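LPXTG cell wall surface protein (Streptococcus gordonii, PDB 4IGB) is a surface protein anchored to the streptococcal cell wall, represented here by its N-terminal two-domain region, and probably acts as an adhesin. Local coordinates at residues B[24-36]-B[281-293]. Sequence-based numbering, arbitrary orientation.
Sequences STLDIRKFNLNIN and AVFGLYIEKIDPR. With SO4 (sulfate ion), chain J.
Gly284, having no side chain, lets the end of Lys30 lie close over its CA, 3.9 Å from Lys30 CE. At Leu285 the backbone O takes a nearly straight hydrogen bond from Phe31 N (2.8 Å, 172° at the hydrogen), while Leu285 N donates to a water that also hydrogen-bonds Phe31 O. Leu285 CD1 meets Leu33 CD2 at 3.7 Å, the two branched side chains crossing at about a right angle; leucines suit this apolar place, where Leu33 also touches Phe94, Ile97 and Phe150.

Tyr286 and Lys30 form a non-hydrogen-bonded antiparallel pair and run side by side. A long lysine can lay its methylenes along the ring and still reach a salt bridge with Glu146; its NZ also makes a weak hydrogen bond to a sulfate, probably from the crystallisation liquor. Ile28 CD1 packs 3.5 Å from Tyr286 CD1. Here strand 29-30 forms an edge of the six-stranded antiparallel sheet, pairing with the end of strand 280-287, which lies between it and strand 149-153.

Ile287 exchanges two backbone hydrogen bonds with Arg29, and its CG2, anti to the carbonyl carbon, fills the apolar side with Phe31 CZ (3.5 Å). Glu288 packs CG on Ile28 CG2, while its carboxylate salt-bridges Arg263 and accepts from Leu327 N. Extended Lys289 forms a salt bridge through NZ with Asp27 OD1 (3.2 Å), from above the carboxylate plane; Lys324 salt-bridges OD2, so an acid suits position 27, between two ammoniums.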
loop_
_atom_site.group_PDB
_atom_site.type_symbol
_atom_site.label_atom_id
_atom_site.label_comp_id
_atom_site.label_asym_id
_atom_site.label_seq_id
_atom_site.Cartn_x
_atom_site.Cartn_y
_atom_site.Cartn_z
ATOM N N SER B 24 -0.498 9.514 -12.383
ATOM C CA SER B 24 -1.949 9.708 -12.338
ATOM C C SER B 24 -2.732 8.625 -13.075
ATOM O O SER B 24 -3.934 8.492 -12.875
ATOM C CB SER B 24 -2.339 11.071 -12.915
ATOM O OG SER B 24 -2.265 11.033 -14.331
ATOM N N THR B 25 -2.066 7.853 -13.927
ATOM C CA THR B 25 -2.763 6.802 -14.666
ATOM C C THR B 25 -2.314 5.375 -14.285
ATOM O O THR B 25 -2.568 4.407 -15.013
ATOM C CB THR B 25 -2.680 7.010 -16.204
ATOM O OG1 THR B 25 -1.307 7.093 -16.613
ATOM C CG2 THR B 25 -3.412 8.294 -16.616
ATOM N N LEU B 26 -1.660 5.256 -13.136
ATOM C CA LEU B 26 -1.333 3.948 -12.569
ATOM C C LEU B 26 -2.600 3.108 -12.489
ATOM O O LEU B 26 -3.675 3.624 -12.219
ATOM C CB LEU B 26 -0.762 4.118 -11.161
ATOM C CG LEU B 26 0.745 4.119 -10.903
ATOM C CD1 LEU B 26 1.538 4.451 -12.129
ATOM C CD2 LEU B 26 1.079 5.056 -9.743
ATOM N N ASP B 27 -2.473 1.811 -12.723
ATOM C CA ASP B 27 -3.605 0.909 -12.593
ATOM C C ASP B 27 -3.539 0.124 -11.280
ATOM O O ASP B 27 -3.916 -1.045 -11.223
ATOM C CB ASP B 27 -3.629 -0.061 -13.778
ATOM C CG ASP B 27 -4.930 -0.827 -13.882
ATOM O OD1 ASP B 27 -5.937 -0.374 -13.294
ATOM O OD2 ASP B 27 -4.949 -1.878 -14.564
ATOM N N ILE B 28 -3.043 0.746 -10.221
ATOM C CA ILE B 28 -2.948 0.015 -8.963
ATOM C C ILE B 28 -4.333 -0.106 -8.328
ATOM O O ILE B 28 -5.276 0.572 -8.734
ATOM C CB ILE B 28 -1.935 0.645 -8.001
ATOM C CG1 ILE B 28 -2.313 2.089 -7.707
ATOM C CG2 ILE B 28 -0.538 0.546 -8.597
ATOM C CD1 ILE B 28 -1.337 2.808 -6.827
ATOM N N ARG B 29 -4.476 -1.001 -7.357
ATOM C CA ARG B 29 -5.764 -1.131 -6.700
ATOM C C ARG B 29 -5.898 -0.159 -5.550
ATOM O O ARG B 29 -5.067 -0.145 -4.644
ATOM C CB ARG B 29 -5.964 -2.534 -6.161
ATOM C CG ARG B 29 -7.259 -2.638 -5.396
ATOM C CD ARG B 29 -7.616 -4.069 -5.123
ATOM N NE ARG B 29 -8.998 -4.152 -4.672
ATOM C CZ ARG B 29 -9.691 -5.279 -4.619
ATOM N NH1 ARG B 29 -9.123 -6.421 -5.008
ATOM N NH2 ARG B 29 -10.949 -5.253 -4.191
ATOM N N LYS B 30 -6.958 0.634 -5.573
ATOM C CA LYS B 30 -7.245 1.532 -4.467
ATOM C C LYS B 30 -8.278 0.872 -3.564
ATOM O O LYS B 30 -9.371 0.518 -4.010
ATOM C CB LYS B 30 -7.772 2.869 -4.979
ATOM C CG LYS B 30 -7.944 3.945 -3.908
ATOM C CD LYS B 30 -8.364 5.278 -4.550
ATOM C CE LYS B 30 -8.054 6.458 -3.631
ATOM N NZ LYS B 30 -8.658 7.719 -4.145
ATOM N N PHE B 31 -7.937 0.697 -2.293
ATOM C CA PHE B 31 -8.853 0.017 -1.392
ATOM C C PHE B 31 -10.079 0.874 -1.068
ATOM O O PHE B 31 -10.052 2.100 -1.191
ATOM C CB PHE B 31 -8.132 -0.382 -0.102
ATOM C CG PHE B 31 -7.163 -1.518 -0.276
ATOM C CD1 PHE B 31 -7.593 -2.746 -0.752
ATOM C CD2 PHE B 31 -5.822 -1.354 0.039
ATOM C CE1 PHE B 31 -6.701 -3.797 -0.914
ATOM C CE2 PHE B 31 -4.933 -2.393 -0.096
ATOM C CZ PHE B 31 -5.372 -3.623 -0.581
ATOM N N ASN B 32 -11.140 0.218 -0.624
ATOM C CA ASN B 32 -12.352 0.907 -0.201
ATOM C C ASN B 32 -12.279 1.357 1.252
ATOM O O ASN B 32 -12.387 0.546 2.176
ATOM C CB ASN B 32 -13.569 0.004 -0.410
ATOM C CG ASN B 32 -13.789 -0.332 -1.862
ATOM O OD1 ASN B 32 -13.737 0.552 -2.709
ATOM N ND2 ASN B 32 -14.018 -1.615 -2.167
ATOM N N LEU B 33 -12.094 2.654 1.453
ATOM C CA LEU B 33 -12.093 3.213 2.792
ATOM C C LEU B 33 -13.093 4.339 2.789
ATOM O O LEU B 33 -12.949 5.297 2.024
ATOM C CB LEU B 33 -10.712 3.753 3.168
ATOM C CG LEU B 33 -9.625 2.761 3.567
ATOM C CD1 LEU B 33 -9.363 1.794 2.445
ATOM C CD2 LEU B 33 -8.355 3.523 3.916
ATOM N N ASN B 34 -14.120 4.233 3.624
ATOM C CA ASN B 34 -15.165 5.236 3.602
ATOM C C ASN B 34 -15.849 5.348 4.949
ATOM O O ASN B 34 -15.539 4.576 5.871
ATOM C CB ASN B 34 -16.168 4.925 2.494
ATOM C CG ASN B 34 -16.720 3.522 2.595
ATOM O OD1 ASN B 34 -17.462 3.208 3.530
ATOM N ND2 ASN B 34 -16.366 2.664 1.631
ATOM N N ILE B 35 -16.763 6.310 5.066
ATOM C CA ILE B 35 -17.456 6.543 6.339
ATOM C C ILE B 35 -18.348 5.377 6.738
ATOM O O ILE B 35 -18.826 5.323 7.867
ATOM C CB ILE B 35 -18.332 7.818 6.330
ATOM C CG1 ILE B 35 -19.448 7.684 5.302
ATOM C CG2 ILE B 35 -17.497 9.074 6.059
ATOM C CD1 ILE B 35 -20.545 8.714 5.491
ATOM N N ASN B 36 -18.588 4.454 5.815
ATOM C CA ASN B 36 -19.500 3.355 6.093
ATOM C C ASN B 36 -18.795 2.091 6.558
ATOM O O ASN B 36 -19.412 1.221 7.168
ATOM C CB ASN B 36 -20.377 3.038 4.882
ATOM C CG ASN B 36 -21.322 4.164 4.539
ATOM O OD1 ASN B 36 -21.380 4.607 3.390
ATOM N ND2 ASN B 36 -22.068 4.640 5.529
ATOM N N ALA B 281 -4.213 17.312 2.910
ATOM C CA ALA B 281 -3.963 16.429 1.786
ATOM C C ALA B 281 -4.854 15.202 1.884
ATOM O O ALA B 281 -5.335 14.843 2.964
ATOM C CB ALA B 281 -2.487 16.015 1.741
ATOM N N VAL B 282 -5.054 14.551 0.749
ATOM C CA VAL B 282 -6.007 13.462 0.654
ATOM C C VAL B 282 -5.242 12.196 0.315
ATOM O O VAL B 282 -4.345 12.212 -0.536
ATOM C CB VAL B 282 -7.075 13.757 -0.435
ATOM C CG1 VAL B 282 -8.059 12.613 -0.551
ATOM C CG2 VAL B 282 -7.809 15.044 -0.120
ATOM N N PHE B 283 -5.598 11.103 0.977
ATOM C CA PHE B 283 -4.878 9.851 0.815
ATOM C C PHE B 283 -5.809 8.673 0.621
ATOM O O PHE B 283 -6.866 8.590 1.250
ATOM C CB PHE B 283 -4.037 9.556 2.055
ATOM C CG PHE B 283 -3.102 10.660 2.430
ATOM C CD1 PHE B 283 -1.814 10.694 1.923
ATOM C CD2 PHE B 283 -3.507 11.655 3.303
ATOM C CE1 PHE B 283 -0.940 11.717 2.272
ATOM C CE2 PHE B 283 -2.651 12.674 3.664
ATOM C CZ PHE B 283 -1.358 12.709 3.149
ATOM N N GLY B 284 -5.385 7.741 -0.220
ATOM C CA GLY B 284 -5.991 6.423 -0.263
ATOM C C GLY B 284 -4.957 5.393 0.131
ATOM O O GLY B 284 -3.807 5.736 0.378
ATOM N N LEU B 285 -5.346 4.126 0.201
ATOM C CA LEU B 285 -4.364 3.076 0.397
ATOM C C LEU B 285 -4.464 2.121 -0.775
ATOM O O LEU B 285 -5.550 1.847 -1.264
ATOM C CB LEU B 285 -4.573 2.337 1.717
ATOM C CG LEU B 285 -4.561 3.174 2.995
ATOM C CD1 LEU B 285 -4.872 2.266 4.185
ATOM C CD2 LEU B 285 -3.214 3.842 3.180
ATOM N N TYR B 286 -3.322 1.616 -1.227
ATOM C CA TYR B 286 -3.301 0.854 -2.464
ATOM C C TYR B 286 -2.464 -0.415 -2.339
ATOM O O TYR B 286 -1.691 -0.586 -1.386
ATOM C CB TYR B 286 -2.696 1.690 -3.585
ATOM C CG TYR B 286 -3.257 3.084 -3.766
ATOM C CD1 TYR B 286 -4.147 3.368 -4.800
ATOM C CD2 TYR B 286 -2.867 4.129 -2.933
ATOM C CE1 TYR B 286 -4.655 4.648 -4.981
ATOM C CE2 TYR B 286 -3.367 5.422 -3.118
ATOM C CZ TYR B 286 -4.264 5.667 -4.138
ATOM O OH TYR B 286 -4.754 6.942 -4.316
ATOM N N ILE B 287 -2.627 -1.295 -3.320
ATOM C CA ILE B 287 -1.626 -2.294 -3.633
ATOM C C ILE B 287 -1.514 -2.387 -5.142
ATOM O O ILE B 287 -2.438 -2.013 -5.884
ATOM C CB ILE B 287 -1.977 -3.708 -3.104
ATOM C CG1 ILE B 287 -3.316 -4.176 -3.676
ATOM C CG2 ILE B 287 -1.972 -3.746 -1.582
ATOM C CD1 ILE B 287 -3.607 -5.652 -3.419
ATOM N N GLU B 288 -0.380 -2.899 -5.595
ATOM C CA GLU B 288 -0.182 -3.150 -7.011
ATOM C C GLU B 288 -0.959 -4.392 -7.413
ATOM O O GLU B 288 -1.378 -5.167 -6.556
ATOM C CB GLU B 288 1.311 -3.276 -7.301
ATOM C CG GLU B 288 2.044 -1.974 -6.993
ATOM C CD GLU B 288 3.522 -2.167 -6.707
ATOM O OE1 GLU B 288 4.318 -1.949 -7.644
ATOM O OE2 GLU B 288 3.886 -2.533 -5.548
ATOM N N LYS B 289 -1.171 -4.563 -8.714
ATOM C CA LYS B 289 -2.029 -5.633 -9.234
ATOM C C LYS B 289 -1.263 -6.787 -9.845
ATOM O O LYS B 289 -0.457 -6.592 -10.751
ATOM C CB LYS B 289 -2.963 -5.087 -10.322
ATOM C CG LYS B 289 -4.278 -4.515 -9.833
ATOM C CD LYS B 289 -5.227 -4.272 -11.008
ATOM C CE LYS B 289 -6.366 -3.347 -10.613
ATOM N NZ LYS B 289 -7.188 -2.933 -11.793
ATOM N N ILE B 290 -1.519 -7.995 -9.360
ATOM C CA ILE B 290 -1.089 -9.190 -10.080
ATOM C C ILE B 290 -2.365 -9.942 -10.379
ATOM O O ILE B 290 -2.818 -10.767 -9.593
ATOM C CB ILE B 290 -0.076 -10.068 -9.285
ATOM C CG1 ILE B 290 1.250 -9.326 -9.102
ATOM C CG2 ILE B 290 0.199 -11.395 -10.019
ATOM C CD1 ILE B 290 2.251 -10.053 -8.207
ATOM N N ASP B 291 -2.960 -9.623 -11.520
ATOM C CA ASP B 291 -4.311 -10.061 -11.814
ATOM C C ASP B 291 -4.469 -10.233 -13.323
ATOM O O ASP B 291 -4.296 -9.283 -14.081
ATOM C CB ASP B 291 -5.300 -9.035 -11.256
ATOM C CG ASP B 291 -6.721 -9.232 -11.767
ATOM O OD1 ASP B 291 -7.075 -10.361 -12.163
ATOM O OD2 ASP B 291 -7.494 -8.246 -11.764
ATOM N N PRO B 292 -4.816 -11.449 -13.759
ATOM C CA PRO B 292 -5.174 -12.597 -12.909
ATOM C C PRO B 292 -4.034 -13.183 -12.080
ATOM O O PRO B 292 -2.875 -13.058 -12.438
ATOM C CB PRO B 292 -5.649 -13.647 -13.923
ATOM C CG PRO B 292 -4.955 -13.273 -15.198
ATOM C CD PRO B 292 -4.886 -11.772 -15.193
ATOM N N ARG B 293 -4.386 -13.838 -10.983
ATOM C CA ARG B 293 -3.430 -14.604 -10.197
ATOM C C ARG B 293 -2.922 -15.755 -11.047
ATOM O O ARG B 293 -3.518 -16.083 -12.073
ATOM C CB ARG B 293 -4.104 -15.166 -8.939
ATOM C CG ARG B 293 -4.598 -14.105 -7.979
ATOM C CD ARG B 293 -5.654 -14.674 -7.025
ATOM N NE ARG B 293 -5.226 -15.926 -6.394
ATOM C CZ ARG B 293 -5.997 -16.656 -5.590
ATOM N NH1 ARG B 293 -5.534 -17.774 -5.042
ATOM N NH2 ARG B 293 -7.238 -16.262 -5.325
HETATM S S SO4 J . -6.420 7.670 -7.449
HETATM O O1 SO4 J . -5.653 8.602 -8.272
HETATM O O2 SO4 J . -6.087 7.875 -6.050
HETATM O O3 SO4 J . -6.091 6.304 -7.852
HETATM O O4 SO4 J . -7.852 7.922 -7.617
HETATM O O HOH W 1 -8.134 3.994 -0.425
#